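Long-range contacts in glutathione-independent glyoxalase DJ-1 (PDB 4GE0), which converts methylglyoxal to D-lactate in a single glutathione-independent step and takes part in protection against reactive oxygen species: residues Leu9-Gly14 / Arg45-Ser50; Thr119-Gly124 / Leu140-Tyr145; Gln129-Pro134 / Pro151-Glu156. The protein carries 1 engineered substitution. All blocks are in the same frame, centred on the assembly; numbering follows the deposited sequence. Where two conformers were deposited one is given.

Contact 1 closes before contacts 2 and 3 begin, whereas the segments of contacts 2 and 3 alternate along the chain. Contacts 1 and 3 both reach the central mixed sheet, one at strand 7-12 and the other at strand 152-155, outermost within this chain, with their centres about 23 Å apart on opposite sides of the chain's centre. The centres of contacts 2 and 3 lie about 12 Å apart, and the two touch: Ile130 packs on Ala120 and Tyr145. Helix 118-122, strand 129-130 and helix 137-141 pack together beside the segment that leads to His133, while contact 1 ties the small antiparallel sheet 46-48/54-56 to strand 7-12, with Ser50 near Glu19; both are inferred active-site residues.

Contact 1 of 3, residues Leu9-Gly14 / Arg45-Ser50; sequences LFVADG and RLVKMS
With CG set beside its own backbone N and anti to the carbonyl carbon (chi1 -63°), Asp13 carries its carboxylate across to strand 46-48, where OD1 accepts the backbone N-H of Lys48 over 2.9 Å from OD1 to N. The bond is nearly straight, 168° at the hydrogen, and the donor sits close to the continuation of the CG-OD1 bond. A water adds a second link to the same strand, donating to Asp13 OD1 at 2.6 Å and to Leu46 O at 2.7 Å. The other oxygen, OD2, is hydrogen-bonded to Tyr38 OH of strand 34-39, so one carboxylate joins two strands. Just beyond it, Gly14 N donates to Lys48 O at 2.8 Å in the carbonyl plane, and Asp13 CA makes a CA-H...O contact with that same oxygen. Gly14 has a backbone conformation in which a side chain would jam against the preceding carbonyl oxygen. A second water bridges Gly14 O and Ser50 OG; the Ser50 side chain lies about 8 Å from that of Glu19, an inferred active-site residue. On the buried side, Val47 CG1 rests 3.3 Å from Ala12 O, and Val11 CG2 packs on Val47 CG1 at 4.1 Å and, in one of two Met49 conformers, on Met49 SD. The strand axes run 70° apart, so these two strands do not pair as a sheet; the hydrogen bonds of Asp13 and Gly14, following strand 7-12, join them instead. An alanine in place of Asp13 would probably leave Lys48 N and Tyr38 OH without this partner and take from the bridging water its acceptor on this side. Drawing hydrogen bonds from both strands and a water, the carboxylate is likely to favour its ionised form.

Contact 2 of 3, residues Thr119-Gly124 / Leu140-Tyr145; sequences TAKTSG and LEEGGY
Ala120 and Lys121 face Tyr145 and Gly143 where helix 118-122, closed by a Schellman motif at Gly124, packs beside the type I turn Glu141-Gly144 that follows helix 137-141. Thr119 contributes inside its own helix: its carbonyl oxygen takes Ser123 N and Ser123 OG from opposite faces of its plane, OG at 2.7 Å from Thr119 O. Ala120 CB lies 3.8 Å from Tyr145 OH, oblique to the ring, while that hydroxyl is hydrogen-bonded to Leu125 O. Lys121 presents its backbone N and CA to the edge of the Tyr145 ring. Its side chain leaves with CG anti to the backbone N (chi1 168°), bends at chi3, and brings CD to 3.5 Å from Gly143 CA; a CB at Gly143 would run into CD. This aliphatic arm carries NZ to a hydrogen bond with Gln139 O, just before the turn, and to a long salt bridge, 3.8 Å from Glu142 OE1. At the end of the segment, Gly124 adopts the positive phi of the Schellman motif, with its N donating to Lys121 O at 3.1 Å.

Contact 3 of 3, residues Gln129-Pro134 / Pro151-Glu156; sequences QITGHP and PVVLEE
Strand 152-155, the outermost of the central sheet within this chain, lies alongside strand 129-130, which leads through Thr131 and Gly132 to His133, inferred to be an active-site residue, and Glu155 and Gln129 tie the two together. The CA 129-131 and CA 151-155 directions are 152° apart, roughly antiparallel, but Thr131 CA and Val153 CA are no closer than 6.3 Å, so side chains rather than a backbone ladder bridge the gap. Glu155, extended with CG anti to its backbone N (chi1 179°), reaches across and uses the syn lone pair of OE1 to accept Gln129 N at 2.7 Å. Its OE2 takes the preceding backbone N-H, that of Lys128. The Gln129 side chain passes at about a right angle, its amide plane turned 84° from the carboxylate; a water donates to Leu154 O at 2.7 Å and accepts a weak bond from Gln129 NE2. Farther along, Thr131 CG2 packs on Val153 CG2 at 3.8 Å, while Thr131 OG1 is hydrogen-bonded to Leu148 O. His133 NE2 is hydrogen-bonded to Ser190 O of the second subunit. One carboxylate thus grips two successive backbone N-H groups, which is likely to stabilise its negative charge and fix its rotation, although Gln129 O, another acceptor, lies 3.2 Å from Glu155 OE1.

Contact 1 of 3, residues Leu9-Gly14 / Arg45-Ser50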
loop_
_atom_site.group_PDB
_atom_site.type_symbol
_atom_site.label_atom_id
_atom_site.label_comp_id
_atom_site.label_asym_id
_atom_site.label_seq_id
_atom_site.Cartn_x
_atom_site.Cartn_y
_atom_site.Cartn_z
ATOM N N LEU A 9 1.141 -13.182 -6.149
ATOM C CA LEU A 9 0.176 -12.138 -5.884
ATOM C C LEU A 9 -0.574 -11.829 -7.168
ATOM O O LEU A 9 -0.012 -11.243 -8.108
ATOM C CB LEU A 9 0.916 -10.908 -5.330
ATOM C CG LEU A 9 0.083 -9.697 -4.935
ATOM C CD1 LEU A 9 -1.183 -9.976 -4.168
ATOM C CD2 LEU A 9 0.928 -8.668 -4.234
ATOM N N PHE A 10 -1.793 -12.352 -7.267
ATOM C CA PHE A 10 -2.588 -12.082 -8.464
ATOM C C PHE A 10 -2.923 -10.601 -8.534
ATOM O O PHE A 10 -3.123 -9.939 -7.514
ATOM C CB PHE A 10 -3.887 -12.903 -8.467
ATOM C CG PHE A 10 -3.686 -14.354 -8.833
ATOM C CD1 PHE A 10 -3.261 -14.682 -10.109
ATOM C CD2 PHE A 10 -3.987 -15.379 -7.937
ATOM C CE1 PHE A 10 -3.131 -15.988 -10.492
ATOM C CE2 PHE A 10 -3.870 -16.701 -8.317
ATOM C CZ PHE A 10 -3.451 -17.014 -9.594
ATOM N N VAL A 11 -3.030 -10.093 -9.755
ATOM C CA VAL A 11 -3.419 -8.687 -9.972
ATOM C C VAL A 11 -4.211 -8.596 -11.273
ATOM O O VAL A 11 -4.035 -9.401 -12.181
ATOM C CB VAL A 11 -2.157 -7.765 -9.991
ATOM C CG1 VAL A 11 -1.215 -8.078 -11.166
ATOM C CG2 VAL A 11 -2.496 -6.291 -9.906
ATOM N N ALA A 12 -5.191 -7.710 -11.288
ATOM C CA ALA A 12 -6.007 -7.477 -12.470
ATOM C C ALA A 12 -6.246 -5.990 -12.637
ATOM O O ALA A 12 -6.019 -5.202 -11.715
ATOM C CB ALA A 12 -7.353 -8.213 -12.338
ATOM N N ASP A 13 -6.760 -5.573 -13.787
ATOM C CA ASP A 13 -7.206 -4.210 -13.879
ATOM C C ASP A 13 -8.290 -4.019 -12.822
ATOM O O ASP A 13 -9.130 -4.897 -12.608
ATOM C CB ASP A 13 -7.716 -3.880 -15.290
ATOM C CG ASP A 13 -6.622 -3.995 -16.322
ATOM O OD1 ASP A 13 -5.646 -3.246 -16.200
ATOM O OD2 ASP A 13 -6.682 -4.903 -17.190
ATOM N N GLY A 14 -8.133 -2.974 -12.024
ATOM C CA GLY A 14 -9.085 -2.697 -10.951
ATOM C C GLY A 14 -8.659 -3.264 -9.607
ATOM O O GLY A 14 -9.402 -3.148 -8.635
ATOM N N ARG A 45 1.396 -6.346 -19.961
ATOM C CA ARG A 45 1.333 -6.519 -18.505
ATOM C C ARG A 45 1.212 -5.197 -17.764
ATOM O O ARG A 45 1.556 -5.107 -16.585
ATOM C CB ARG A 45 2.536 -7.318 -17.993
ATOM C CG ARG A 45 2.733 -8.631 -18.751
ATOM C CD ARG A 45 3.811 -9.486 -18.123
ATOM N NE ARG A 45 5.026 -8.717 -17.845
ATOM C CZ ARG A 45 5.964 -8.438 -18.745
ATOM N NH1 ARG A 45 5.838 -8.846 -19.997
ATOM N NH2 ARG A 45 7.047 -7.765 -18.379
ATOM N N LEU A 46 0.702 -4.185 -18.458
ATOM C CA LEU A 46 0.399 -2.899 -17.842
ATOM C C LEU A 46 -0.984 -2.942 -17.226
ATOM O O LEU A 46 -1.958 -3.276 -17.904
ATOM C CB LEU A 46 0.488 -1.758 -18.868
ATOM C CG LEU A 46 0.412 -0.318 -18.342
ATOM C CD1 LEU A 46 1.405 -0.048 -17.217
ATOM C CD2 LEU A 46 0.649 0.664 -19.480
ATOM N N VAL A 47 -1.038 -2.736 -15.917
ATOM C CA VAL A 47 -2.271 -2.861 -15.158
ATOM C C VAL A 47 -2.745 -1.488 -14.741
ATOM O O VAL A 47 -1.949 -0.678 -14.255
ATOM C CB VAL A 47 -2.006 -3.660 -13.868
ATOM C CG1 VAL A 47 -3.315 -3.938 -13.142
ATOM C CG2 VAL A 47 -1.254 -4.950 -14.155
ATOM N N LYS A 48 -4.028 -1.201 -14.957
ATOM C CA LYS A 48 -4.670 0.001 -14.439
ATOM C C LYS A 48 -5.360 -0.371 -13.139
ATOM O O LYS A 48 -6.359 -1.075 -13.140
ATOM C CB LYS A 48 -5.686 0.561 -15.443
ATOM C CG LYS A 48 -6.365 1.815 -14.922
ATOM C CD LYS A 48 -7.322 2.418 -15.941
ATOM C CE LYS A 48 -7.738 3.830 -15.520
ATOM N NZ LYS A 48 -9.043 4.260 -16.120
ATOM N N MET A 49 -4.779 0.039 -12.019
ATOM C CA MET A 49 -5.265 -0.355 -10.707
ATOM C C MET A 49 -6.544 0.391 -10.332
ATOM O O MET A 49 -6.988 1.299 -11.037
ATOM C CB MET A 49 -4.168 -0.108 -9.663
ATOM C CG MET A 49 -2.840 -0.772 -9.995
ATOM S SD MET A 49 -2.813 -2.567 -9.847
ATOM C CE MET A 49 -2.520 -2.774 -8.091
ATOM N N SER A 50 -7.156 -0.041 -9.232
ATOM C CA SER A 50 -8.473 0.471 -8.840
ATOM C C SER A 50 -8.565 1.991 -8.791
ATOM O O SER A 50 -9.548 2.576 -9.231
ATOM C CB SER A 50 -8.851 -0.121 -7.497
ATOM O OG SER A 50 -10.189 0.199 -7.185
HETATM O O HOH W 1 -4.435 -2.452 -18.391
HETATM O O HOH W 2 -12.015 -1.327 -8.806
#

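Contact 2 of 3, residues Thr119-Gly124 / Leu140-Tyr145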
loop_
_atom_site.group_PDB
_atom_site.type_symbol
_atom_site.label_atom_id
_atom_site.label_comp_id
_atom_site.label_asym_id
_atom_site.label_seq_id
_atom_site.Cartn_x
_atom_site.Cartn_y
_atom_site.Cartn_z
ATOM N N THR A 119 -14.039 -15.018 -4.293
ATOM C CA THR A 119 -13.428 -16.168 -4.965
ATOM C C THR A 119 -13.648 -17.495 -4.236
ATOM O O THR A 119 -13.693 -18.556 -4.871
ATOM C CB THR A 119 -11.935 -15.925 -5.165
ATOM O OG1 THR A 119 -11.757 -14.647 -5.790
ATOM C CG2 THR A 119 -11.320 -16.998 -6.064
ATOM N N ALA A 120 -13.874 -17.438 -2.929
ATOM C CA ALA A 120 -14.217 -18.651 -2.182
ATOM C C ALA A 120 -15.528 -19.258 -2.682
ATOM O O ALA A 120 -15.580 -20.441 -3.014
ATOM C CB ALA A 120 -14.278 -18.380 -0.685
ATOM N N LYS A 121 -16.561 -18.427 -2.811
ATOM C CA LYS A 121 -17.856 -18.866 -3.329
ATOM C C LYS A 121 -17.789 -19.356 -4.782
ATOM O O LYS A 121 -18.267 -20.442 -5.104
ATOM C CB LYS A 121 -18.888 -17.744 -3.160
ATOM C CG LYS A 121 -20.200 -17.934 -3.907
ATOM C CD LYS A 121 -21.314 -17.103 -3.269
ATOM C CE LYS A 121 -22.025 -16.214 -4.289
ATOM N NZ LYS A 121 -22.846 -15.124 -3.656
ATOM N N THR A 122 -17.129 -18.598 -5.655
ATOM C CA THR A 122 -17.087 -18.992 -7.062
ATOM C C THR A 122 -16.281 -20.271 -7.293
ATOM O O THR A 122 -16.551 -20.999 -8.255
ATOM C CB THR A 122 -16.525 -17.891 -7.962
ATOM O OG1 THR A 122 -15.185 -17.599 -7.545
ATOM C CG2 THR A 122 -17.398 -16.630 -7.899
ATOM N N SER A 123 -15.354 -20.561 -6.378
ATOM C CA SER A 123 -14.495 -21.752 -6.447
ATOM C C SER A 123 -15.109 -22.950 -5.713
ATOM O O SER A 123 -14.551 -24.048 -5.734
ATOM C CB SER A 123 -13.119 -21.420 -5.847
ATOM O OG SER A 123 -12.539 -20.321 -6.507
ATOM N N GLY A 124 -16.189 -22.698 -4.986
ATOM C CA GLY A 124 -16.876 -23.741 -4.226
ATOM C C GLY A 124 -16.137 -24.242 -2.996
ATOM O O GLY A 124 -16.331 -25.392 -2.587
ATOM N N LEU A 140 -21.145 -12.687 0.422
ATOM C CA LEU A 140 -20.401 -13.774 1.054
ATOM C C LEU A 140 -21.322 -14.722 1.810
ATOM O O LEU A 140 -21.266 -15.938 1.614
ATOM C CB LEU A 140 -19.304 -13.240 1.976
ATOM C CG LEU A 140 -18.214 -12.403 1.284
ATOM C CD1 LEU A 140 -17.284 -11.757 2.300
ATOM C CD2 LEU A 140 -17.426 -13.186 0.237
ATOM N N GLU A 141 -22.243 -14.169 2.596
ATOM C CA GLU A 141 -23.114 -14.991 3.419
ATOM C C GLU A 141 -24.153 -15.699 2.542
ATOM O O GLU A 141 -24.748 -16.696 2.956
ATOM C CB GLU A 141 -23.752 -14.149 4.538
ATOM C CG GLU A 141 -22.723 -13.714 5.582
ATOM C CD GLU A 141 -23.315 -13.400 6.938
ATOM O OE1 GLU A 141 -23.788 -12.250 7.131
ATOM O OE2 GLU A 141 -23.253 -14.282 7.836
ATOM N N GLU A 142 -24.251 -15.257 1.288
ATOM C CA GLU A 142 -25.149 -15.861 0.305
ATOM C C GLU A 142 -24.583 -17.187 -0.192
ATOM O O GLU A 142 -25.324 -18.045 -0.684
ATOM C CB GLU A 142 -25.378 -14.902 -0.874
ATOM C CG GLU A 142 -26.463 -13.858 -0.624
ATOM C CD GLU A 142 -26.495 -12.753 -1.675
ATOM O OE1 GLU A 142 -25.635 -12.766 -2.588
ATOM O OE2 GLU A 142 -27.379 -11.868 -1.585
ATOM N N GLY A 143 -23.273 -17.353 -0.037
ATOM C CA GLY A 143 -22.594 -18.604 -0.374
ATOM C C GLY A 143 -22.607 -19.613 0.760
ATOM O O GLY A 143 -21.956 -20.655 0.672
ATOM N N GLY A 144 -23.333 -19.296 1.830
ATOM C CA GLY A 144 -23.452 -20.195 2.981
ATOM C C GLY A 144 -22.379 -20.019 4.049
ATOM O O GLY A 144 -22.367 -20.740 5.050
ATOM N N TYR A 145 -21.476 -19.059 3.847
ATOM C CA TYR A 145 -20.418 -18.803 4.814
ATOM C C TYR A 145 -20.916 -17.988 5.995
ATOM O O TYR A 145 -21.807 -17.149 5.853
ATOM C CB TYR A 145 -19.248 -18.080 4.140
ATOM C CG TYR A 145 -18.709 -18.799 2.939
ATOM C CD1 TYR A 145 -18.150 -20.068 3.063
ATOM C CD2 TYR A 145 -18.735 -18.212 1.685
ATOM C CE1 TYR A 145 -17.654 -20.742 1.967
ATOM C CE2 TYR A 145 -18.186 -18.855 0.582
ATOM C CZ TYR A 145 -17.680 -20.135 0.732
ATOM O OH TYR A 145 -17.184 -20.807 -0.356
#

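Contact 3 of 3, residues Gln129-Pro134 / Pro151-Glu156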
loop_
_atom_site.group_PDB
_atom_site.type_symbol
_atom_site.label_atom_id
_atom_site.label_comp_id
_atom_site.label_asym_id
_atom_site.label_seq_id
_atom_site.Cartn_x
_atom_site.Cartn_y
_atom_site.Cartn_z
ATOM N N GLN A 129 -16.375 -20.463 7.769
ATOM C CA GLN A 129 -16.344 -19.042 8.129
ATOM C C GLN A 129 -15.643 -18.221 7.051
ATOM O O GLN A 129 -14.975 -18.771 6.178
ATOM C CB GLN A 129 -15.647 -18.852 9.475
ATOM C CG GLN A 129 -16.283 -19.622 10.625
ATOM C CD GLN A 129 -15.282 -19.948 11.708
ATOM O OE1 GLN A 129 -15.528 -19.706 12.895
ATOM N NE2 GLN A 129 -14.135 -20.495 11.306
ATOM N N ILE A 130 -15.752 -16.900 7.137
ATOM C CA ILE A 130 -15.081 -16.031 6.180
ATOM C C ILE A 130 -15.154 -14.609 6.709
ATOM O O ILE A 130 -16.033 -14.276 7.508
ATOM C CB ILE A 130 -15.743 -16.126 4.781
ATOM C CG1 ILE A 130 -14.756 -15.793 3.658
ATOM C CG2 ILE A 130 -17.022 -15.283 4.709
ATOM C CD1 ILE A 130 -15.227 -16.237 2.287
ATOM N N THR A 131 -14.239 -13.758 6.263
ATOM C CA THR A 131 -14.528 -12.327 6.282
ATOM C C THR A 131 -14.208 -11.680 4.940
ATOM O O THR A 131 -13.762 -12.343 3.983
ATOM C CB THR A 131 -13.856 -11.596 7.469
ATOM O OG1 THR A 131 -14.490 -10.322 7.660
ATOM C CG2 THR A 131 -12.357 -11.400 7.247
ATOM N N GLY A 132 -14.447 -10.376 4.881
ATOM C CA GLY A 132 -14.334 -9.609 3.647
ATOM C C GLY A 132 -14.874 -8.213 3.885
ATOM O O GLY A 132 -15.221 -7.846 5.013
ATOM N N HIS A 133 -14.874 -7.402 2.839
ATOM C CA HIS A 133 -15.354 -6.035 3.001
ATOM C C HIS A 133 -16.823 -6.032 3.424
ATOM O O HIS A 133 -17.596 -6.842 2.940
ATOM C CB HIS A 133 -15.158 -5.228 1.716
ATOM C CG HIS A 133 -15.156 -3.754 1.951
ATOM N ND1 HIS A 133 -16.299 -2.993 1.842
ATOM C CD2 HIS A 133 -14.220 -2.946 2.504
ATOM C CE1 HIS A 133 -16.045 -1.759 2.244
ATOM N NE2 HIS A 133 -14.781 -1.699 2.624
ATOM N N PRO A 134 -17.219 -5.101 4.316
ATOM C CA PRO A 134 -18.618 -5.050 4.740
ATOM C C PRO A 134 -19.553 -4.906 3.551
ATOM O O PRO A 134 -20.699 -5.376 3.623
ATOM C CB PRO A 134 -18.664 -3.802 5.628
ATOM C CG PRO A 134 -17.304 -3.811 6.276
ATOM C CD PRO A 134 -16.346 -4.280 5.180
ATOM N N PRO A 151 -10.694 -8.299 11.714
ATOM C CA PRO A 151 -9.807 -7.926 10.618
ATOM C C PRO A 151 -9.356 -9.103 9.750
ATOM O O PRO A 151 -9.273 -8.954 8.524
ATOM C CB PRO A 151 -8.628 -7.271 11.339
ATOM C CG PRO A 151 -9.257 -6.628 12.565
ATOM C CD PRO A 151 -10.359 -7.597 12.974
ATOM N N VAL A 152 -9.049 -10.239 10.379
ATOM C CA VAL A 152 -8.479 -11.398 9.688
ATOM C C VAL A 152 -9.121 -12.671 10.214
ATOM O O VAL A 152 -9.358 -12.799 11.414
ATOM C CB VAL A 152 -6.960 -11.478 9.918
ATOM C CG1 VAL A 152 -6.371 -12.737 9.288
ATOM C CG2 VAL A 152 -6.290 -10.265 9.325
ATOM N N VAL A 153 -9.406 -13.595 9.301
ATOM C CA VAL A 153 -9.888 -14.919 9.646
ATOM C C VAL A 153 -8.968 -15.968 9.019
ATOM O O VAL A 153 -8.585 -15.848 7.862
ATOM C CB VAL A 153 -11.311 -15.132 9.115
ATOM C CG1 VAL A 153 -11.761 -16.566 9.322
ATOM C CG2 VAL A 153 -12.261 -14.177 9.803
ATOM N N LEU A 154 -8.593 -16.962 9.809
ATOM C CA LEU A 154 -7.834 -18.102 9.303
ATOM C C LEU A 154 -8.640 -19.375 9.549
ATOM O O LEU A 154 -9.007 -19.672 10.680
ATOM C CB LEU A 154 -6.469 -18.186 10.011
ATOM C CG LEU A 154 -5.657 -19.473 9.804
ATOM C CD1 LEU A 154 -5.133 -19.612 8.401
ATOM C CD2 LEU A 154 -4.522 -19.582 10.830
ATOM N N GLU A 155 -8.915 -20.111 8.475
ATOM C CA GLU A 155 -9.587 -21.395 8.554
ATOM C C GLU A 155 -8.864 -22.362 7.622
ATOM O O GLU A 155 -8.615 -22.032 6.466
ATOM C CB GLU A 155 -11.050 -21.265 8.128
ATOM C CG GLU A 155 -11.800 -22.603 8.183
ATOM C CD GLU A 155 -13.293 -22.469 7.940
ATOM O OE1 GLU A 155 -13.782 -21.321 7.784
ATOM O OE2 GLU A 155 -13.967 -23.514 7.881
ATOM N N GLU A 156 -8.522 -23.547 8.128
ATOM C CA GLU A 156 -7.592 -24.424 7.410
ATOM C C GLU A 156 -6.374 -23.618 6.939
ATOM O O GLU A 156 -5.678 -23.027 7.760
ATOM C CB GLU A 156 -8.311 -25.128 6.260
ATOM C CG GLU A 156 -9.394 -26.102 6.759
ATOM C CD GLU A 156 -8.805 -27.327 7.459
ATOM O OE1 GLU A 156 -7.584 -27.557 7.337
ATOM O OE2 GLU A 156 -9.558 -28.091 8.109
HETATM O O HOH W 3 -11.366 -20.622 11.718
#